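Local coordinates for protein crossover junction endodeoxyribonuclease Hjc (Sulfolobus solfataricus, PDB 4TKD) that resolves four-way Holliday junctions in genetic recombination by magnesium-dependent paired nicking of opposing DNA strands, working as a homodimer, at residues Val11-Val16 against Val26-Ala31; Leu53-Ser58 against Glu72-Phe77; Arg20-Ala25 against Asp121-Val126; Leu103-Thr106 against Asn110-Ala113. All coordinates share one frame; numbering follows the deposited sequence.

In the fold
Contacts 1 and 2 lie on one mixed sheet and touch each other, M56 of strand 50-58 packing against V11, E12 and I15 of helix 10-21; each carries a carboxylate of the inferred magnesium site. Contact 2 is wholly buried and apolar apart from that carboxylate, whereas contact 1 runs from a valine pair out to charged side chains. Contact 3 uses the other end of helix 10-21 and brings helix 122-133 against it, burying a ring beside a surface salt bridge. Contact 4, a hairpin on the far side of the chain's centre from contacts 1 and 3, relies on backbone hydrogen bonds and meets contact 2 where Y111 reaches I75.

Contact 1: Val11-Val16 against Val26-Ala31; sequences VERNIV and VVRAPA
R28, V16 and V26 carry most of this contact, in which helix 11-16 and strand 26-28 run nearly antiparallel, their axes 10.1 Å apart. At the inner end the two valines cross obliquely: CG1 of V26 comes 4.0 Å from CG2 of V16 and sits equally near the other methyl of that residue. R28 begins on the same side of the strand as V26, its CG passing near V16 CG2, and then bends at chi3 (115°), which sends the guanidinium across the helix surface toward E12 and R13. There CG of R13 meets the guanidinium edge in its plane, 3.4 Å from R28 NH1. The two arginines cross at about a right angle, their guanidinium planes 56° apart, and R28 NH1 stands over one face of the R13 group, off toward its rim. E12, extended beyond CG, holds OE1 4.1 Å from R28 NE, too far for a salt bridge. With an alanine in place of R28, the contacts with R13 CG and the edge of V16 would probably be lost, and E12 would be left without this nearby positive charge. E12 is an inferred magnesium ligand, as is D42, which its side chain touches; strand 25-28 is an outer strand of the PDDEXK-type nuclease sheet. The chemistry thus grades from apolar to charged groups near each other but not bonded: R28 NH2 lies 3.9 Å from R13 NH1 as a like charge, while R28 beside E12 may partly offset the negative charge gathered at the metal site.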
loop_
_atom_site.group_PDB
_atom_site.type_symbol
_atom_site.label_atom_id
_atom_site.label_comp_id
_atom_site.label_asym_id
_atom_site.label_seq_id
_atom_site.Cartn_x
_atom_site.Cartn_y
_atom_site.Cartn_z
ATOM N N VAL C 11 6.974 -27.273 -1.212
ATOM C CA VAL C 11 5.977 -26.212 -1.039
ATOM C C VAL C 11 6.387 -25.032 -1.942
ATOM O O VAL C 11 5.543 -24.476 -2.641
ATOM C CB VAL C 11 5.823 -25.787 0.455
ATOM C CG1 VAL C 11 4.769 -24.694 0.627
ATOM C CG2 VAL C 11 5.478 -26.983 1.337
ATOM N N GLU C 12 7.691 -24.683 -1.934
ATOM C CA GLU C 12 8.270 -23.613 -2.737
ATOM C C GLU C 12 8.049 -23.929 -4.216
ATOM O O GLU C 12 7.552 -23.069 -4.941
ATOM C CB GLU C 12 9.761 -23.443 -2.410
ATOM C CG GLU C 12 10.344 -22.090 -2.817
ATOM C CD GLU C 12 11.680 -21.685 -2.215
ATOM O OE1 GLU C 12 12.310 -20.733 -2.735
ATOM O OE2 GLU C 12 12.101 -22.320 -1.221
ATOM N N ARG C 13 8.328 -25.189 -4.636
ATOM C CA ARG C 13 8.125 -25.677 -6.015
ATOM C C ARG C 13 6.662 -25.603 -6.434
ATOM O O ARG C 13 6.386 -25.146 -7.537
ATOM C CB ARG C 13 8.690 -27.096 -6.225
ATOM C CG ARG C 13 10.191 -27.091 -6.479
ATOM C CD ARG C 13 10.778 -28.466 -6.718
ATOM N NE ARG C 13 12.037 -28.388 -7.462
ATOM C CZ ARG C 13 13.244 -28.309 -6.906
ATOM N NH1 ARG C 13 13.375 -28.290 -5.584
ATOM N NH2 ARG C 13 14.329 -28.245 -7.668
ATOM N N ASN C 14 5.728 -26.009 -5.531
ATOM C CA ASN C 14 4.267 -25.961 -5.682
ATOM C C ASN C 14 3.763 -24.523 -5.869
ATOM O O ASN C 14 2.811 -24.312 -6.613
ATOM C CB ASN C 14 3.605 -26.549 -4.429
ATOM C CG ASN C 14 2.691 -27.746 -4.639
ATOM O OD1 ASN C 14 1.690 -27.907 -3.926
ATOM N ND2 ASN C 14 3.029 -28.646 -5.568
ATOM N N ILE C 15 4.375 -23.543 -5.153
ATOM C CA ILE C 15 4.012 -22.123 -5.239
ATOM C C ILE C 15 4.471 -21.565 -6.599
ATOM O O ILE C 15 3.686 -20.913 -7.292
ATOM C CB ILE C 15 4.551 -21.304 -4.023
ATOM C CG1 ILE C 15 3.873 -21.747 -2.705
ATOM C CG2 ILE C 15 4.369 -19.793 -4.253
ATOM C CD1 ILE C 15 4.482 -21.180 -1.380
ATOM N N VAL C 16 5.735 -21.847 -6.980
ATOM C CA VAL C 16 6.349 -21.398 -8.243
ATOM C C VAL C 16 5.546 -21.896 -9.449
ATOM O O VAL C 16 5.217 -21.106 -10.343
ATOM C CB VAL C 16 7.859 -21.770 -8.326
ATOM C CG1 VAL C 16 8.413 -21.581 -9.731
ATOM C CG2 VAL C 16 8.684 -20.956 -7.323
ATOM N N VAL C 26 8.277 -16.005 -12.937
ATOM C CA VAL C 26 8.699 -16.331 -11.578
ATOM C C VAL C 26 10.168 -16.699 -11.513
ATOM O O VAL C 26 10.663 -17.477 -12.335
ATOM C CB VAL C 26 7.808 -17.430 -10.916
ATOM C CG1 VAL C 26 8.109 -17.572 -9.431
ATOM C CG2 VAL C 26 6.321 -17.166 -11.129
ATOM N N VAL C 27 10.845 -16.162 -10.489
ATOM C CA VAL C 27 12.247 -16.410 -10.223
ATOM C C VAL C 27 12.441 -16.741 -8.739
ATOM O O VAL C 27 11.747 -16.196 -7.884
ATOM C CB VAL C 27 13.151 -15.236 -10.738
ATOM C CG1 VAL C 27 12.993 -13.974 -9.910
ATOM C CG2 VAL C 27 14.607 -15.636 -10.805
ATOM N N ARG C 28 13.400 -17.624 -8.450
ATOM C CA ARG C 28 13.777 -17.994 -7.096
ATOM C C ARG C 28 14.984 -17.140 -6.680
ATOM O O ARG C 28 15.669 -16.562 -7.530
ATOM C CB ARG C 28 14.130 -19.479 -7.038
ATOM C CG ARG C 28 12.909 -20.398 -7.030
ATOM C CD ARG C 28 13.311 -21.831 -7.339
ATOM N NE ARG C 28 13.083 -22.732 -6.205
ATOM C CZ ARG C 28 12.368 -23.854 -6.261
ATOM N NH1 ARG C 28 11.802 -24.233 -7.402
ATOM N NH2 ARG C 28 12.220 -24.608 -5.180
ATOM N N ALA C 29 15.255 -17.046 -5.393
ATOM C CA ALA C 29 16.426 -16.273 -5.009
ATOM C C ALA C 29 17.663 -17.184 -5.107
ATOM O O ALA C 29 17.564 -18.370 -4.780
ATOM C CB ALA C 29 16.271 -15.741 -3.604
ATOM N N PRO C 30 18.828 -16.672 -5.566
ATOM C CA PRO C 30 20.007 -17.552 -5.661
ATOM C C PRO C 30 20.594 -17.953 -4.306
ATOM O O PRO C 30 20.482 -17.207 -3.330
ATOM C CB PRO C 30 21.003 -16.746 -6.508
ATOM C CG PRO C 30 20.572 -15.334 -6.408
ATOM C CD PRO C 30 19.116 -15.298 -6.051
ATOM N N ALA C 31 21.230 -19.144 -4.255
ATOM C CA ALA C 31 21.962 -19.671 -3.093
ATOM C C ALA C 31 23.224 -18.795 -2.898
ATOM O O ALA C 31 23.775 -18.720 -1.798
ATOM C CB ALA C 31 22.356 -21.121 -3.340
#

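Contact 2: Leu53-Ser58 against Glu72-Phe77; sequences LIEMKS and EGIIEF
Strand 53-58 packs against helix 72-77 with E55 and I74 as the nearest backbone pair, their CA atoms 8.1 Å apart, so side chains alone bridge the gap. I74 reaches across with CD1, which lies 3.7 Å from E55 CG and almost as near E55 CB. Its CG1 stands between the backbone N and the carbonyl carbon (chi1 61°), and this turns the ethyl arm onto the aliphatic part of the glutamate, while CG2 faces OE1 at 4.0 Å. One turn along, L53 lies slantwise across F77: L53 CD2 meets the ring at its edge, near the ring plane, 3.9 Å from F77 CE1. This is helix-on-sheet packing in a PDDEXK-type nuclease core, and strand 50-58 carries E55, an inferred magnesium ligand, and K57, the predicted transition-state stabiliser. The bend of E55 at chi2 (68°) turns its carboxylate so that OE1 accepts a hydrogen bond from the backbone N of D42, another inferred ligand. K57 folds back so that NZ donates to M56 O at 3.0 Å, with E55 OE2 a long 3.9 Å from the same NZ. F77 also packs against V26 of the second subunit.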
loop_
_atom_site.group_PDB
_atom_site.type_symbol
_atom_site.label_atom_id
_atom_site.label_comp_id
_atom_site.label_asym_id
_atom_site.label_seq_id
_atom_site.Cartn_x
_atom_site.Cartn_y
_atom_site.Cartn_z
ATOM N N LEU C 53 6.195 -10.821 -3.813
ATOM C CA LEU C 53 7.417 -11.272 -3.160
ATOM C C LEU C 53 7.041 -12.221 -2.037
ATOM O O LEU C 53 6.219 -11.872 -1.200
ATOM C CB LEU C 53 8.211 -10.049 -2.604
ATOM C CG LEU C 53 8.483 -8.908 -3.594
ATOM C CD1 LEU C 53 8.956 -7.682 -2.892
ATOM C CD2 LEU C 53 9.473 -9.331 -4.652
ATOM N N ILE C 54 7.647 -13.404 -2.016
ATOM C CA ILE C 54 7.324 -14.404 -0.998
ATOM C C ILE C 54 8.567 -14.890 -0.271
ATOM O O ILE C 54 9.511 -15.349 -0.910
ATOM C CB ILE C 54 6.511 -15.580 -1.653
ATOM C CG1 ILE C 54 5.182 -15.079 -2.276
ATOM C CG2 ILE C 54 6.234 -16.704 -0.643
ATOM C CD1 ILE C 54 4.679 -15.898 -3.428
ATOM N N GLU C 55 8.550 -14.806 1.064
ATOM C CA GLU C 55 9.607 -15.316 1.928
ATOM C C GLU C 55 9.095 -16.604 2.581
ATOM O O GLU C 55 8.064 -16.576 3.259
ATOM C CB GLU C 55 10.047 -14.276 2.986
ATOM C CG GLU C 55 11.352 -14.643 3.695
ATOM C CD GLU C 55 12.634 -14.612 2.887
ATOM O OE1 GLU C 55 12.596 -14.352 1.661
ATOM O OE2 GLU C 55 13.699 -14.832 3.496
ATOM N N MET C 56 9.769 -17.737 2.315
ATOM C CA MET C 56 9.378 -19.046 2.840
ATOM C C MET C 56 9.838 -19.179 4.257
ATOM O O MET C 56 11.009 -18.896 4.552
ATOM C CB MET C 56 9.974 -20.199 2.018
ATOM C CG MET C 56 9.480 -20.303 0.579
ATOM S SD MET C 56 7.676 -20.263 0.356
ATOM C CE MET C 56 7.170 -21.747 1.258
ATOM N N LYS C 57 8.944 -19.612 5.143
ATOM C CA LYS C 57 9.285 -19.814 6.549
ATOM C C LYS C 57 8.457 -20.938 7.162
ATOM O O LYS C 57 7.274 -21.057 6.859
ATOM C CB LYS C 57 9.127 -18.511 7.358
ATOM C CG LYS C 57 10.301 -17.534 7.271
ATOM C CD LYS C 57 11.563 -18.060 7.947
ATOM C CE LYS C 57 12.784 -17.280 7.555
ATOM N NZ LYS C 57 13.235 -17.589 6.170
ATOM N N SER C 58 9.081 -21.751 8.028
ATOM C CA SER C 58 8.416 -22.870 8.703
ATOM C C SER C 58 7.725 -22.474 10.013
ATOM O O SER C 58 8.163 -21.526 10.684
ATOM C CB SER C 58 9.403 -24.009 8.943
ATOM O OG SER C 58 10.456 -23.602 9.799
ATOM N N GLU C 72 14.353 -6.909 7.953
ATOM C CA GLU C 72 14.664 -5.547 7.506
ATOM C C GLU C 72 15.039 -5.463 6.034
ATOM O O GLU C 72 14.496 -4.609 5.327
ATOM C CB GLU C 72 15.719 -4.872 8.410
ATOM C CG GLU C 72 15.117 -4.407 9.742
ATOM C CD GLU C 72 16.089 -4.018 10.837
ATOM O OE1 GLU C 72 17.313 -4.024 10.580
ATOM O OE2 GLU C 72 15.626 -3.708 11.957
ATOM N N GLY C 73 15.877 -6.399 5.580
ATOM C CA GLY C 73 16.316 -6.476 4.190
ATOM C C GLY C 73 15.205 -6.800 3.220
ATOM O O GLY C 73 15.130 -6.163 2.172
ATOM N N ILE C 74 14.304 -7.753 3.565
ATOM C CA ILE C 74 13.181 -8.099 2.686
ATOM C C ILE C 74 12.138 -6.977 2.642
ATOM O O ILE C 74 11.534 -6.761 1.595
ATOM C CB ILE C 74 12.600 -9.540 2.829
ATOM C CG1 ILE C 74 12.044 -9.795 4.246
ATOM C CG2 ILE C 74 13.617 -10.591 2.384
ATOM C CD1 ILE C 74 11.155 -10.981 4.431
ATOM N N ILE C 75 11.951 -6.254 3.791
ATOM C CA ILE C 75 11.023 -5.121 3.925
ATOM C C ILE C 75 11.521 -4.001 2.979
ATOM O O ILE C 75 10.732 -3.357 2.273
ATOM C CB ILE C 75 10.932 -4.648 5.419
ATOM C CG1 ILE C 75 10.046 -5.589 6.272
ATOM C CG2 ILE C 75 10.409 -3.199 5.528
ATOM C CD1 ILE C 75 10.286 -5.503 7.790
ATOM N N GLU C 76 12.826 -3.782 2.989
ATOM C CA GLU C 76 13.491 -2.751 2.199
ATOM C C GLU C 76 13.418 -3.064 0.680
ATOM O O GLU C 76 13.134 -2.172 -0.126
ATOM C CB GLU C 76 14.949 -2.582 2.665
ATOM C CG GLU C 76 15.207 -1.557 3.765
ATOM C CD GLU C 76 14.656 -0.162 3.537
ATOM O OE1 GLU C 76 13.509 0.058 3.972
ATOM O OE2 GLU C 76 15.403 0.738 3.098
ATOM N N PHE C 77 13.640 -4.328 0.308
ATOM C CA PHE C 77 13.534 -4.797 -1.087
ATOM C C PHE C 77 12.087 -4.543 -1.554
ATOM O O PHE C 77 11.901 -3.954 -2.614
ATOM C CB PHE C 77 13.873 -6.306 -1.160
ATOM C CG PHE C 77 14.040 -6.913 -2.533
ATOM C CD1 PHE C 77 12.931 -7.305 -3.280
ATOM C CD2 PHE C 77 15.311 -7.109 -3.074
ATOM C CE1 PHE C 77 13.087 -7.870 -4.548
ATOM C CE2 PHE C 77 15.464 -7.655 -4.353
ATOM C CZ PHE C 77 14.351 -8.046 -5.076
#

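Contact 3: Arg20-Ala25 against Asp121-Val126; sequences RDKGFA and DLEDLV
A Schellman motif ends helix 10-21 here, and the turn that follows meets the first turn of helix 122-133. G23, with positive phi, is the C-prime residue: its N donates to R20 O, and F24 N reaches back to L19 O. K22, the first residue to leave helical angles, stretches across to the second helix. Its chain bends at chi2 (-78°), and NZ donates to E123 OE1 at 3.0 Å on the syn side of the carboxylate, forming a salt bridge; E123 OE2 is farther from NZ, at 3.5 Å. E123 starts out away from this turn and doubles back through its own bend at chi2 (61°) to meet the lysine at about a right angle. On the way K22 CE passes 4.1 Å from L122 CD2, so the lysine spans an apolar and a charged neighbour. A methionine in place of K22 would probably keep some contact with L122 but leave E123 without its charge partner. Beside this bridge F24 and V126 approach from opposite directions, the ring presenting its edge: CE1 lies 4.2 Å from V126 CG1 and as far from the other methyl. D121 is the N-cap of the second helix, its OD1 taking the D124 N-H at 2.9 Å, nearly along the C-O axis. F24 is enclosed further by L19, by A45 and K47 of strand 43-47 and by I52 of strand 50-58. Helix 122-133 packs on helix 10-21 through V126 on L19 and L122 on R18, and on the sheet through L122 and L125 on F97 and L125 on I52.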
loop_
_atom_site.group_PDB
_atom_site.type_symbol
_atom_site.label_atom_id
_atom_site.label_comp_id
_atom_site.label_asym_id
_atom_site.label_seq_id
_atom_site.Cartn_x
_atom_site.Cartn_y
_atom_site.Cartn_z
ATOM N N ARG C 20 3.228 -19.674 -12.016
ATOM C CA ARG C 20 3.503 -19.821 -13.450
ATOM C C ARG C 20 2.226 -20.189 -14.228
ATOM O O ARG C 20 1.960 -19.574 -15.263
ATOM C CB ARG C 20 4.647 -20.813 -13.710
ATOM C CG ARG C 20 6.011 -20.164 -13.494
ATOM C CD ARG C 20 7.170 -21.095 -13.760
ATOM N NE ARG C 20 8.444 -20.416 -13.496
ATOM C CZ ARG C 20 9.549 -21.017 -13.063
ATOM N NH1 ARG C 20 9.559 -22.327 -12.853
ATOM N NH2 ARG C 20 10.645 -20.309 -12.815
ATOM N N ASP C 21 1.376 -21.084 -13.672
ATOM C CA ASP C 21 0.094 -21.468 -14.293
ATOM C C ASP C 21 -0.834 -20.255 -14.424
ATOM O O ASP C 21 -1.659 -20.216 -15.329
ATOM C CB ASP C 21 -0.622 -22.564 -13.479
ATOM C CG ASP C 21 0.026 -23.942 -13.462
ATOM O OD1 ASP C 21 0.907 -24.201 -14.320
ATOM O OD2 ASP C 21 -0.360 -24.771 -12.598
ATOM N N LYS C 22 -0.684 -19.265 -13.528
ATOM C CA LYS C 22 -1.497 -18.046 -13.533
ATOM C C LYS C 22 -0.923 -16.924 -14.425
ATOM O O LYS C 22 -1.444 -15.814 -14.406
ATOM C CB LYS C 22 -1.765 -17.535 -12.100
ATOM C CG LYS C 22 -2.409 -18.541 -11.143
ATOM C CD LYS C 22 -3.879 -18.732 -11.327
ATOM C CE LYS C 22 -4.435 -19.448 -10.113
ATOM N NZ LYS C 22 -5.617 -20.283 -10.466
ATOM N N GLY C 23 0.120 -17.220 -15.211
ATOM C CA GLY C 23 0.725 -16.254 -16.126
ATOM C C GLY C 23 1.808 -15.352 -15.554
ATOM O O GLY C 23 2.119 -14.317 -16.150
ATOM N N PHE C 24 2.413 -15.740 -14.418
ATOM C CA PHE C 24 3.489 -14.968 -13.796
ATOM C C PHE C 24 4.852 -15.422 -14.282
ATOM O O PHE C 24 5.063 -16.621 -14.476
ATOM C CB PHE C 24 3.454 -15.110 -12.249
ATOM C CG PHE C 24 2.391 -14.320 -11.520
ATOM C CD1 PHE C 24 1.078 -14.761 -11.477
ATOM C CD2 PHE C 24 2.710 -13.149 -10.850
ATOM C CE1 PHE C 24 0.099 -14.036 -10.796
ATOM C CE2 PHE C 24 1.723 -12.406 -10.194
ATOM C CZ PHE C 24 0.422 -12.855 -10.173
ATOM N N ALA C 25 5.793 -14.456 -14.405
ATOM C CA ALA C 25 7.219 -14.668 -14.679
ATOM C C ALA C 25 7.772 -14.811 -13.262
ATOM O O ALA C 25 7.605 -13.904 -12.434
ATOM C CB ALA C 25 7.836 -13.450 -15.365
ATOM N N ASP C 121 -5.034 -17.651 0.868
ATOM C CA ASP C 121 -4.703 -18.811 0.057
ATOM C C ASP C 121 -4.145 -18.222 -1.264
ATOM O O ASP C 121 -4.159 -16.993 -1.428
ATOM C CB ASP C 121 -5.901 -19.762 -0.131
ATOM C CG ASP C 121 -7.085 -19.278 -0.958
ATOM O OD1 ASP C 121 -7.023 -18.144 -1.494
ATOM O OD2 ASP C 121 -8.080 -20.041 -1.075
ATOM N N LEU C 122 -3.645 -19.066 -2.187
ATOM C CA LEU C 122 -3.054 -18.582 -3.439
ATOM C C LEU C 122 -3.979 -17.723 -4.302
ATOM O O LEU C 122 -3.555 -16.688 -4.811
ATOM C CB LEU C 122 -2.451 -19.730 -4.258
ATOM C CG LEU C 122 -1.662 -19.290 -5.486
ATOM C CD1 LEU C 122 -0.185 -19.369 -5.226
ATOM C CD2 LEU C 122 -2.120 -20.036 -6.746
ATOM N N GLU C 123 -5.219 -18.165 -4.463
ATOM C CA GLU C 123 -6.232 -17.525 -5.285
ATOM C C GLU C 123 -6.516 -16.111 -4.788
ATOM O O GLU C 123 -6.540 -15.178 -5.601
ATOM C CB GLU C 123 -7.512 -18.405 -5.290
ATOM C CG GLU C 123 -8.336 -18.319 -6.559
ATOM C CD GLU C 123 -7.645 -18.756 -7.838
ATOM O OE1 GLU C 123 -7.035 -19.851 -7.859
ATOM O OE2 GLU C 123 -7.734 -18.002 -8.832
ATOM N N ASP C 124 -6.708 -15.962 -3.448
ATOM C CA ASP C 124 -6.973 -14.673 -2.781
ATOM C C ASP C 124 -5.824 -13.736 -2.910
ATOM O O ASP C 124 -6.048 -12.548 -3.127
ATOM C CB ASP C 124 -7.317 -14.843 -1.286
ATOM C CG ASP C 124 -8.680 -15.467 -1.027
ATOM O OD1 ASP C 124 -9.555 -15.407 -1.934
ATOM O OD2 ASP C 124 -8.864 -16.042 0.063
ATOM N N LEU C 125 -4.589 -14.250 -2.703
ATOM C CA LEU C 125 -3.396 -13.429 -2.823
ATOM C C LEU C 125 -3.406 -12.764 -4.189
ATOM O O LEU C 125 -3.465 -11.536 -4.258
ATOM C CB LEU C 125 -2.144 -14.284 -2.663
ATOM C CG LEU C 125 -0.850 -13.499 -2.627
ATOM C CD1 LEU C 125 0.021 -14.034 -1.600
ATOM C CD2 LEU C 125 -0.126 -13.569 -3.955
ATOM N N VAL C 126 -3.437 -13.601 -5.260
ATOM C CA VAL C 126 -3.418 -13.229 -6.670
ATOM C C VAL C 126 -4.533 -12.265 -7.032
ATOM O O VAL C 126 -4.251 -11.249 -7.661
ATOM C CB VAL C 126 -3.378 -14.494 -7.588
ATOM C CG1 VAL C 126 -3.669 -14.183 -9.063
ATOM C CG2 VAL C 126 -2.042 -15.226 -7.441
#

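Contact 4: Leu103-Thr106 against Asn110-Ala113; sequences LRRT and NYVA
R104 and V112 form the antiparallel hydrogen-bonded pair of this β-hairpin, satisfying each other's backbone both ways: R104 N donates to V112 O at 2.9 Å and V112 N to R104 O at 3.0 Å. Toward the turn T106 N gives a third, nearly straight bond to N110 O (2.7 Å, 171°), while N110 N returns only a weak one to T106 OG1. That hydroxyl is set between the backbone N and the carbonyl carbon (chi1 67°), and N110 ND2 donates to a water that also lies 2.9 Å from T106 OG1; N110 OD1 is taken by the backbone N of R68. L103, R105 and Y111 give V112 O, N110 O and R104 O a further, CA-H...O contact. On one face R104 lies alongside V112 and lays its guanidinium over CG2, which sits 3.6 Å from CZ and over the centre of the plane; its NH1 pairs with D114. The same V112 CG2 is pressed tightly by T106 CG2, at 3.5 Å. The other face carries R105 beside Y111, with R105 CB over the ring in a CH-pi contact, 4.2 Å from its centroid. L103 CB meets that ring at its edge, in plane, and L103 CD2 rests 3.6 Å from A113 CB. The backbone of strand 111-113 is thus satisfied by the hairpin partner on one side and strand 64-66 on the other, while both arginines lend aliphatic or flat surface to cover V112 and Y111, and R104 keeps a carboxylate for its charge.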
loop_
_atom_site.group_PDB
_atom_site.type_symbol
_atom_site.label_atom_id
_atom_site.label_comp_id
_atom_site.label_asym_id
_atom_site.label_seq_id
_atom_site.Cartn_x
_atom_site.Cartn_y
_atom_site.Cartn_z
ATOM N N LEU C 103 2.737 -9.166 10.592
ATOM C CA LEU C 103 3.719 -9.607 11.580
ATOM C C LEU C 103 3.955 -8.509 12.613
ATOM O O LEU C 103 3.900 -7.326 12.277
ATOM C CB LEU C 103 5.082 -10.025 10.963
ATOM C CG LEU C 103 5.162 -11.002 9.784
ATOM C CD1 LEU C 103 6.563 -11.569 9.681
ATOM C CD2 LEU C 103 4.179 -12.148 9.911
ATOM N N ARG C 104 4.241 -8.904 13.861
ATOM C CA ARG C 104 4.520 -7.936 14.919
ATOM C C ARG C 104 6.013 -7.865 15.188
ATOM O O ARG C 104 6.704 -8.879 15.145
ATOM C CB ARG C 104 3.683 -8.200 16.198
ATOM C CG ARG C 104 4.024 -9.474 16.969
ATOM C CD ARG C 104 3.487 -9.457 18.391
ATOM N NE ARG C 104 4.516 -9.878 19.344
ATOM C CZ ARG C 104 4.680 -11.125 19.779
ATOM N NH1 ARG C 104 3.862 -12.092 19.369
ATOM N NH2 ARG C 104 5.661 -11.416 20.626
ATOM N N ARG C 105 6.514 -6.667 15.422
ATOM C CA ARG C 105 7.934 -6.509 15.698
ATOM C C ARG C 105 8.145 -6.775 17.194
ATOM O O ARG C 105 7.382 -6.267 18.032
ATOM C CB ARG C 105 8.436 -5.122 15.256
ATOM C CG ARG C 105 9.932 -4.888 15.459
ATOM C CD ARG C 105 10.336 -3.440 15.232
ATOM N NE ARG C 105 9.721 -2.520 16.200
ATOM C CZ ARG C 105 9.064 -1.411 15.871
ATOM N NH1 ARG C 105 8.945 -1.052 14.598
ATOM N NH2 ARG C 105 8.526 -0.648 16.814
ATOM N N THR C 106 9.123 -7.642 17.514
ATOM C CA THR C 106 9.466 -7.957 18.897
ATOM C C THR C 106 10.401 -6.853 19.421
ATOM O O THR C 106 10.865 -6.006 18.650
ATOM C CB THR C 106 10.130 -9.347 19.025
ATOM O OG1 THR C 106 11.402 -9.334 18.386
ATOM C CG2 THR C 106 9.291 -10.466 18.495
ATOM N N ASN C 110 12.887 -8.535 15.847
ATOM C CA ASN C 110 12.493 -9.723 15.088
ATOM C C ASN C 110 11.019 -9.610 14.779
ATOM O O ASN C 110 10.326 -8.767 15.349
ATOM C CB ASN C 110 12.786 -11.026 15.842
ATOM C CG ASN C 110 14.227 -11.214 16.234
ATOM O OD1 ASN C 110 15.164 -11.037 15.440
ATOM N ND2 ASN C 110 14.424 -11.620 17.471
ATOM N N TYR C 111 10.548 -10.431 13.860
ATOM C CA TYR C 111 9.164 -10.420 13.422
ATOM C C TYR C 111 8.501 -11.748 13.644
ATOM O O TYR C 111 9.090 -12.796 13.355
ATOM C CB TYR C 111 9.070 -9.968 11.953
ATOM C CG TYR C 111 9.259 -8.478 11.782
ATOM C CD1 TYR C 111 10.523 -7.901 11.868
ATOM C CD2 TYR C 111 8.171 -7.639 11.570
ATOM C CE1 TYR C 111 10.703 -6.526 11.731
ATOM C CE2 TYR C 111 8.337 -6.261 11.431
ATOM C CZ TYR C 111 9.607 -5.711 11.507
ATOM O OH TYR C 111 9.767 -4.357 11.355
ATOM N N VAL C 112 7.258 -11.691 14.165
ATOM C CA VAL C 112 6.455 -12.860 14.476
ATOM C C VAL C 112 5.119 -12.841 13.881
ATOM O O VAL C 112 4.446 -11.818 13.891
ATOM C CB VAL C 112 6.321 -13.231 15.967
ATOM C CG1 VAL C 112 7.079 -14.503 16.279
ATOM C CG2 VAL C 112 6.699 -12.087 16.895
ATOM N N ALA C 113 4.711 -14.017 13.425
ATOM C CA ALA C 113 3.388 -14.348 12.940
ATOM C C ALA C 113 2.813 -15.162 14.071
ATOM O O ALA C 113 3.414 -16.160 14.480
ATOM C CB ALA C 113 3.483 -15.209 11.686
HETATM O O HOH W 1 12.282 -11.825 19.638
#